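Local structure of glycerate dehydrogenase related protein (Thermoplasma acidophilum, 3GVX) at residues Y4-A9 against E36-K41; L170-D175 against L196-K201. The protein is a D-2-hydroxyacid dehydrogenase family protein that probably reduces glyoxylate or hydroxypyruvate with a nicotinamide cofactor. All blocks are in the same frame, centred on the assembly; numbering follows the deposited sequence.

The two contacts lie on opposite sides of the chain's centre, with about 48 Å between their own centres and about 35 Å between nearest atoms, and they share no helix or strand. Contact 1 is largely buried and joins neighbouring parallel strands of the five-stranded sheet; its evidence is a ladder of backbone hydrogen bonds flanked by valine and phenylalanine packing. Contact 2 is only partly buried and belongs to the Rossmann-type NAD-binding domain with its seven-stranded parallel sheet, where the end of helix 167-172 meets the loop before strand 204-207. There arginine side chains do most of the polar work, gripping a backbone carbonyl, a carboxylate and an amide oxygen.

Contact 1 (Y4-A9 against E36-K41); sequences YVNFPA and EAQVIK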
loop_
_atom_site.group_PDB
_atom_site.type_symbol
_atom_site.label_atom_id
_atom_site.label_comp_id
_atom_site.label_asym_id
_atom_site.label_seq_id
_atom_site.Cartn_x
_atom_site.Cartn_y
_atom_site.Cartn_z
ATOM N N TYR B 4 -15.369 -19.997 26.204
ATOM C CA TYR B 4 -16.737 -20.321 25.928
ATOM C C TYR B 4 -17.292 -19.282 24.991
ATOM O O TYR B 4 -17.274 -18.082 25.284
ATOM C CB TYR B 4 -17.546 -20.393 27.218
ATOM C CG TYR B 4 -19.007 -20.641 26.972
ATOM C CD1 TYR B 4 -19.453 -21.806 26.349
ATOM C CD2 TYR B 4 -19.949 -19.703 27.352
ATOM C CE1 TYR B 4 -20.816 -22.016 26.096
ATOM C CE2 TYR B 4 -21.306 -19.894 27.105
ATOM C CZ TYR B 4 -21.741 -21.053 26.488
ATOM O OH TYR B 4 -23.088 -21.239 26.282
ATOM N N VAL B 5 -17.750 -19.761 23.839
ATOM C CA VAL B 5 -18.322 -18.912 22.818
ATOM C C VAL B 5 -19.809 -18.915 23.066
ATOM O O VAL B 5 -20.519 -19.878 22.779
ATOM C CB VAL B 5 -17.981 -19.425 21.409
ATOM C CG1 VAL B 5 -18.629 -18.521 20.354
ATOM C CG2 VAL B 5 -16.462 -19.470 21.236
ATOM N N ASN B 6 -20.249 -17.799 23.629
ATOM C CA ASN B 6 -21.626 -17.612 24.025
ATOM C C ASN B 6 -22.607 -17.190 22.953
ATOM O O ASN B 6 -23.450 -16.315 23.157
ATOM C CB ASN B 6 -21.696 -16.642 25.200
ATOM C CG ASN B 6 -23.049 -16.643 25.852
ATOM O OD1 ASN B 6 -23.700 -17.685 25.952
ATOM N ND2 ASN B 6 -23.480 -15.481 26.318
ATOM N N PHE B 7 -22.486 -17.821 21.800
ATOM C CA PHE B 7 -23.399 -17.575 20.714
ATOM C C PHE B 7 -23.271 -18.690 19.698
ATOM O O PHE B 7 -22.282 -19.422 19.685
ATOM C CB PHE B 7 -23.172 -16.199 20.061
ATOM C CG PHE B 7 -21.753 -15.909 19.672
ATOM C CD1 PHE B 7 -20.915 -15.188 20.524
ATOM C CD2 PHE B 7 -21.245 -16.334 18.449
ATOM C CE1 PHE B 7 -19.599 -14.896 20.168
ATOM C CE2 PHE B 7 -19.923 -16.049 18.084
ATOM C CZ PHE B 7 -19.103 -15.329 18.950
ATOM N N PRO B 8 -24.295 -18.854 18.855
ATOM C CA PRO B 8 -24.362 -19.869 17.803
ATOM C C PRO B 8 -23.247 -19.582 16.800
ATOM O O PRO B 8 -23.126 -18.470 16.292
ATOM C CB PRO B 8 -25.761 -19.656 17.216
ATOM C CG PRO B 8 -26.522 -19.028 18.369
ATOM C CD PRO B 8 -25.528 -18.055 18.881
ATOM N N ALA B 9 -22.416 -20.578 16.539
ATOM C CA ALA B 9 -21.311 -20.392 15.612
ATOM C C ALA B 9 -21.231 -21.579 14.670
ATOM O O ALA B 9 -21.452 -22.714 15.075
ATOM C CB ALA B 9 -20.012 -20.233 16.390
ATOM N N GLU B 36 -12.543 -19.461 31.594
ATOM C CA GLU B 36 -11.756 -18.289 31.919
ATOM C C GLU B 36 -12.024 -17.197 30.902
ATOM O O GLU B 36 -12.019 -16.025 31.233
ATOM C CB GLU B 36 -10.284 -18.634 31.922
ATOM C CG GLU B 36 -9.878 -19.334 33.178
ATOM C CD GLU B 36 -8.395 -19.631 33.229
ATOM O OE1 GLU B 36 -7.854 -19.755 34.347
ATOM O OE2 GLU B 36 -7.764 -19.746 32.155
ATOM N N ALA B 37 -12.266 -17.596 29.662
ATOM C CA ALA B 37 -12.539 -16.636 28.625
ATOM C C ALA B 37 -13.884 -16.888 27.990
ATOM O O ALA B 37 -14.297 -18.032 27.758
ATOM C CB ALA B 37 -11.435 -16.664 27.586
ATOM N N GLN B 38 -14.582 -15.796 27.734
ATOM C CA GLN B 38 -15.888 -15.861 27.119
ATOM C C GLN B 38 -15.914 -14.910 25.937
ATOM O O GLN B 38 -15.522 -13.749 26.049
ATOM C CB GLN B 38 -16.962 -15.474 28.132
ATOM C CG GLN B 38 -18.367 -15.718 27.662
ATOM C CD GLN B 38 -19.368 -15.483 28.770
ATOM O OE1 GLN B 38 -19.308 -16.130 29.817
ATOM N NE2 GLN B 38 -20.287 -14.557 28.555
ATOM N N VAL B 39 -16.356 -15.408 24.792
ATOM C CA VAL B 39 -16.451 -14.577 23.602
ATOM C C VAL B 39 -17.936 -14.314 23.439
ATOM O O VAL B 39 -18.742 -15.236 23.474
ATOM C CB VAL B 39 -15.903 -15.302 22.360
ATOM C CG1 VAL B 39 -15.897 -14.349 21.171
ATOM C CG2 VAL B 39 -14.507 -15.852 22.648
ATOM N N ILE B 40 -18.301 -13.056 23.259
ATOM C CA ILE B 40 -19.699 -12.707 23.166
ATOM C C ILE B 40 -20.031 -11.720 22.076
ATOM O O ILE B 40 -19.165 -11.133 21.438
ATOM C CB ILE B 40 -20.170 -12.052 24.484
ATOM C CG1 ILE B 40 -19.587 -10.638 24.571
ATOM C CG2 ILE B 40 -19.684 -12.854 25.695
ATOM C CD1 ILE B 40 -20.095 -9.802 25.742
ATOM N N LYS B 41 -21.324 -11.537 21.894
ATOM C CA LYS B 41 -21.827 -10.552 20.975
ATOM C C LYS B 41 -22.505 -9.510 21.850
ATOM O O LYS B 41 -22.013 -8.404 21.992
ATOM C CB LYS B 41 -22.829 -11.165 20.008
ATOM C CG LYS B 41 -22.217 -12.141 19.047
ATOM C CD LYS B 41 -23.218 -12.519 17.992
ATOM C CE LYS B 41 -22.624 -13.472 16.998
ATOM N NZ LYS B 41 -23.604 -13.767 15.918
HETATM O O HOH W 1 -23.258 -13.237 23.390
#
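Two adjacent strands of the five-stranded parallel sheet, 3-5 and 37-40, pair here; its strand order, 2-1-3-4-5, is consistent with the flavodoxin-like substrate-binding domain of D-2-hydroxyacid dehydrogenases. The touching parts, 4-7 and 37-41, run 9° apart in direction. The register is fixed by Tyr-4 facing Gln-38 and Val-5 facing Val-39. Tyr-4 turns both its backbone N and its backbone O to the neighbouring strand: N donates to Ala-37 O at 2.7 Å, and O accepts from Val-39 N at 2.9 Å. Asn-6 N then bonds Val-39 O at 3.0 Å, with a C=O...N angle of 169° that puts the donor nearly in line with the carbonyl. Beyond this the chains separate enough for a water to bridge Asn-6 O and Lys-41 N.

The side-chain contact centres on Phe-7. With chi1 at 51°, its CG sits between the backbone N and the carbonyl carbon, and the ring is carried back over Val-5, whose CG1 lies 3.5 Å above the ring centre. On the opposite face the extended Lys-41 chain lies across the Phe-7 side chain at about a right angle, with CE 3.8 Å from the ring centroid in a CH-pi contact. Val-39 CG1 meets Phe-7 CE1 at 3.9 Å, and the backbone of Ile-40 borders the ring edge. A serine in place of Phe-7 would probably open a gap between Val-5 and Lys-41 and leave the lysine's methylene chain without its aromatic support.

Asn-6 ND2 turns to Arg-43 O, just past the second strand. Val-5 and Val-39 both pack on Phe-273 of helix 266-279, on their face of the sheet. On the other face the Tyr-4 ring meets Tyr-32 edge-to-face, while strand 26-28 flanks strand 3-5 and strand 52-55 flanks strand 37-40.

Contact 2 (L170-D175 against L196-K201); sequences LFRQSD and LANARK
Leu-196, the last residue of helix 193-196, sets CD2 4.0 Å from Phe-171 CE2 of helix 167-172; the loop to strand 204-207 of the Rossmann-type domain starts here. Leu-196 also opens a type I beta turn that closes at Ala-199, and it reaches Ile-205 and helix 216-225. Within the turn, Asn-198 sets its CB against Phe-171 CB, and its OD1 receives Arg-172 NH1 at 2.9 Å. That bond is bent, 131° at the hydrogen, with guanidinium and amide planes 51° apart; the arginine's bend at chi3 brings NH1 back to the turn. Asn-198 ND2 donates to Leu-195 O.

Arg-200 follows. Its backbone N donates to a water that in turn donates to Phe-171 O and Ser-174 O, tying the loop to the helix end. The side chain, extended from CG to NE, runs past Ser-174 O, and the Gln-173 to Ser-174 peptide lies over one guanidinium face. Arg-200 NE and Arg-200 NH2 grip Arg-172 O side-on, both bonding the one oxygen. Arg-200 NH1 completes a salt bridge to Asp-175 OD1 at 3.1 Å, the oxygen lying in the guanidinium plane but approached 45° out of its own carboxylate plane.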
loop_
_atom_site.group_PDB
_atom_site.type_symbol
_atom_site.label_atom_id
_atom_site.label_comp_id
_atom_site.label_asym_id
_atom_site.label_seq_id
_atom_site.Cartn_x
_atom_site.Cartn_y
_atom_site.Cartn_z
ATOM N N LEU B 170 3.021 20.530 11.395
ATOM C CA LEU B 170 2.897 19.238 10.729
ATOM C C LEU B 170 2.845 19.441 9.216
ATOM O O LEU B 170 3.580 18.807 8.478
ATOM C CB LEU B 170 1.640 18.494 11.203
ATOM C CG LEU B 170 1.419 17.101 10.595
ATOM C CD1 LEU B 170 2.166 16.025 11.395
ATOM C CD2 LEU B 170 -0.078 16.828 10.585
ATOM N N PHE B 171 1.974 20.332 8.759
ATOM C CA PHE B 171 1.869 20.624 7.329
ATOM C C PHE B 171 3.209 21.054 6.759
ATOM O O PHE B 171 3.559 20.712 5.635
ATOM C CB PHE B 171 0.832 21.725 7.060
ATOM C CG PHE B 171 -0.577 21.220 6.958
ATOM C CD1 PHE B 171 -1.166 20.542 8.018
ATOM C CD2 PHE B 171 -1.306 21.375 5.787
ATOM C CE1 PHE B 171 -2.450 20.019 7.904
ATOM C CE2 PHE B 171 -2.597 20.853 5.667
ATOM C CZ PHE B 171 -3.164 20.172 6.730
ATOM N N ARG B 172 3.970 21.788 7.555
ATOM C CA ARG B 172 5.263 22.275 7.120
ATOM C C ARG B 172 6.307 21.193 6.883
ATOM O O ARG B 172 7.233 21.388 6.110
ATOM C CB ARG B 172 5.802 23.290 8.124
ATOM C CG ARG B 172 5.172 24.665 8.031
ATOM C CD ARG B 172 6.142 25.695 8.585
ATOM N NE ARG B 172 6.237 25.636 10.040
ATOM C CZ ARG B 172 5.338 26.153 10.870
ATOM N NH1 ARG B 172 4.273 26.770 10.390
ATOM N NH2 ARG B 172 5.512 26.059 12.185
ATOM N N GLN B 173 6.157 20.056 7.549
ATOM C CA GLN B 173 7.112 18.964 7.404
ATOM C C GLN B 173 6.556 17.823 6.570
ATOM O O GLN B 173 7.184 16.783 6.458
ATOM C CB GLN B 173 7.492 18.403 8.776
ATOM C CG GLN B 173 8.049 19.403 9.754
ATOM C CD GLN B 173 8.350 18.762 11.091
ATOM O OE1 GLN B 173 9.248 17.929 11.198
ATOM N NE2 GLN B 173 7.587 19.132 12.115
ATOM N N SER B 174 5.377 18.013 5.991
ATOM C CA SER B 174 4.738 16.942 5.237
ATOM C C SER B 174 4.571 17.087 3.721
ATOM O O SER B 174 4.339 18.176 3.196
ATOM C CB SER B 174 3.366 16.650 5.851
ATOM O OG SER B 174 3.485 16.441 7.236
ATOM N N ASP B 175 4.691 15.956 3.030
ATOM C CA ASP B 175 4.482 15.899 1.586
ATOM C C ASP B 175 3.069 15.373 1.398
ATOM O O ASP B 175 2.402 15.639 0.397
ATOM C CB ASP B 175 5.499 14.961 0.932
ATOM C CG ASP B 175 6.918 15.433 1.115
ATOM O OD1 ASP B 175 7.217 16.582 0.764
ATOM O OD2 ASP B 175 7.746 14.659 1.609
ATOM N N LEU B 196 -3.930 25.732 5.752
ATOM C CA LEU B 196 -3.561 25.314 4.397
ATOM C C LEU B 196 -2.387 26.071 3.794
ATOM O O LEU B 196 -1.614 25.505 3.022
ATOM C CB LEU B 196 -4.755 25.430 3.455
ATOM C CG LEU B 196 -5.936 24.561 3.860
ATOM C CD1 LEU B 196 -7.080 24.765 2.868
ATOM C CD2 LEU B 196 -5.484 23.103 3.936
ATOM N N ALA B 197 -2.261 27.345 4.145
ATOM C CA ALA B 197 -1.180 28.171 3.638
ATOM C C ALA B 197 0.179 27.558 3.953
ATOM O O ALA B 197 1.182 27.960 3.386
ATOM C CB ALA B 197 -1.276 29.592 4.218
ATOM N N ASN B 198 0.221 26.573 4.843
ATOM C CA ASN B 198 1.491 25.933 5.182
ATOM C C ASN B 198 1.864 24.823 4.199
ATOM O O ASN B 198 2.987 24.333 4.215
ATOM C CB ASN B 198 1.432 25.335 6.591
ATOM C CG ASN B 198 1.316 26.388 7.671
ATOM O OD1 ASN B 198 2.324 26.876 8.193
ATOM N ND2 ASN B 198 0.082 26.749 8.012
ATOM N N ALA B 199 0.927 24.441 3.338
ATOM C CA ALA B 199 1.160 23.346 2.399
ATOM C C ALA B 199 2.369 23.468 1.491
ATOM O O ALA B 199 2.562 24.461 0.782
ATOM C CB ALA B 199 -0.087 23.091 1.557
ATOM N N ARG B 200 3.209 22.447 1.552
ATOM C CA ARG B 200 4.383 22.377 0.700
ATOM C C ARG B 200 3.833 22.250 -0.684
ATOM O O ARG B 200 2.670 21.915 -0.871
ATOM C CB ARG B 200 5.174 21.105 0.937
ATOM C CG ARG B 200 5.772 21.004 2.254
ATOM C CD ARG B 200 6.665 19.826 2.294
ATOM N NE ARG B 200 7.548 19.978 3.427
ATOM C CZ ARG B 200 8.523 19.144 3.738
ATOM N NH1 ARG B 200 8.745 18.074 2.987
ATOM N NH2 ARG B 200 9.279 19.391 4.794
ATOM N N LYS B 201 4.710 22.451 -1.652
ATOM C CA LYS B 201 4.329 22.329 -3.041
ATOM C C LYS B 201 3.964 20.869 -3.321
ATOM O O LYS B 201 4.671 19.955 -2.905
ATOM C CB LYS B 201 5.491 22.778 -3.930
ATOM C CG LYS B 201 5.081 23.720 -5.062
ATOM C CD LYS B 201 4.433 25.024 -4.531
ATOM C CE LYS B 201 4.118 25.998 -5.664
ATOM N NZ LYS B 201 2.665 26.256 -5.822
HETATM O O HOH W 2 2.454 20.416 3.194
#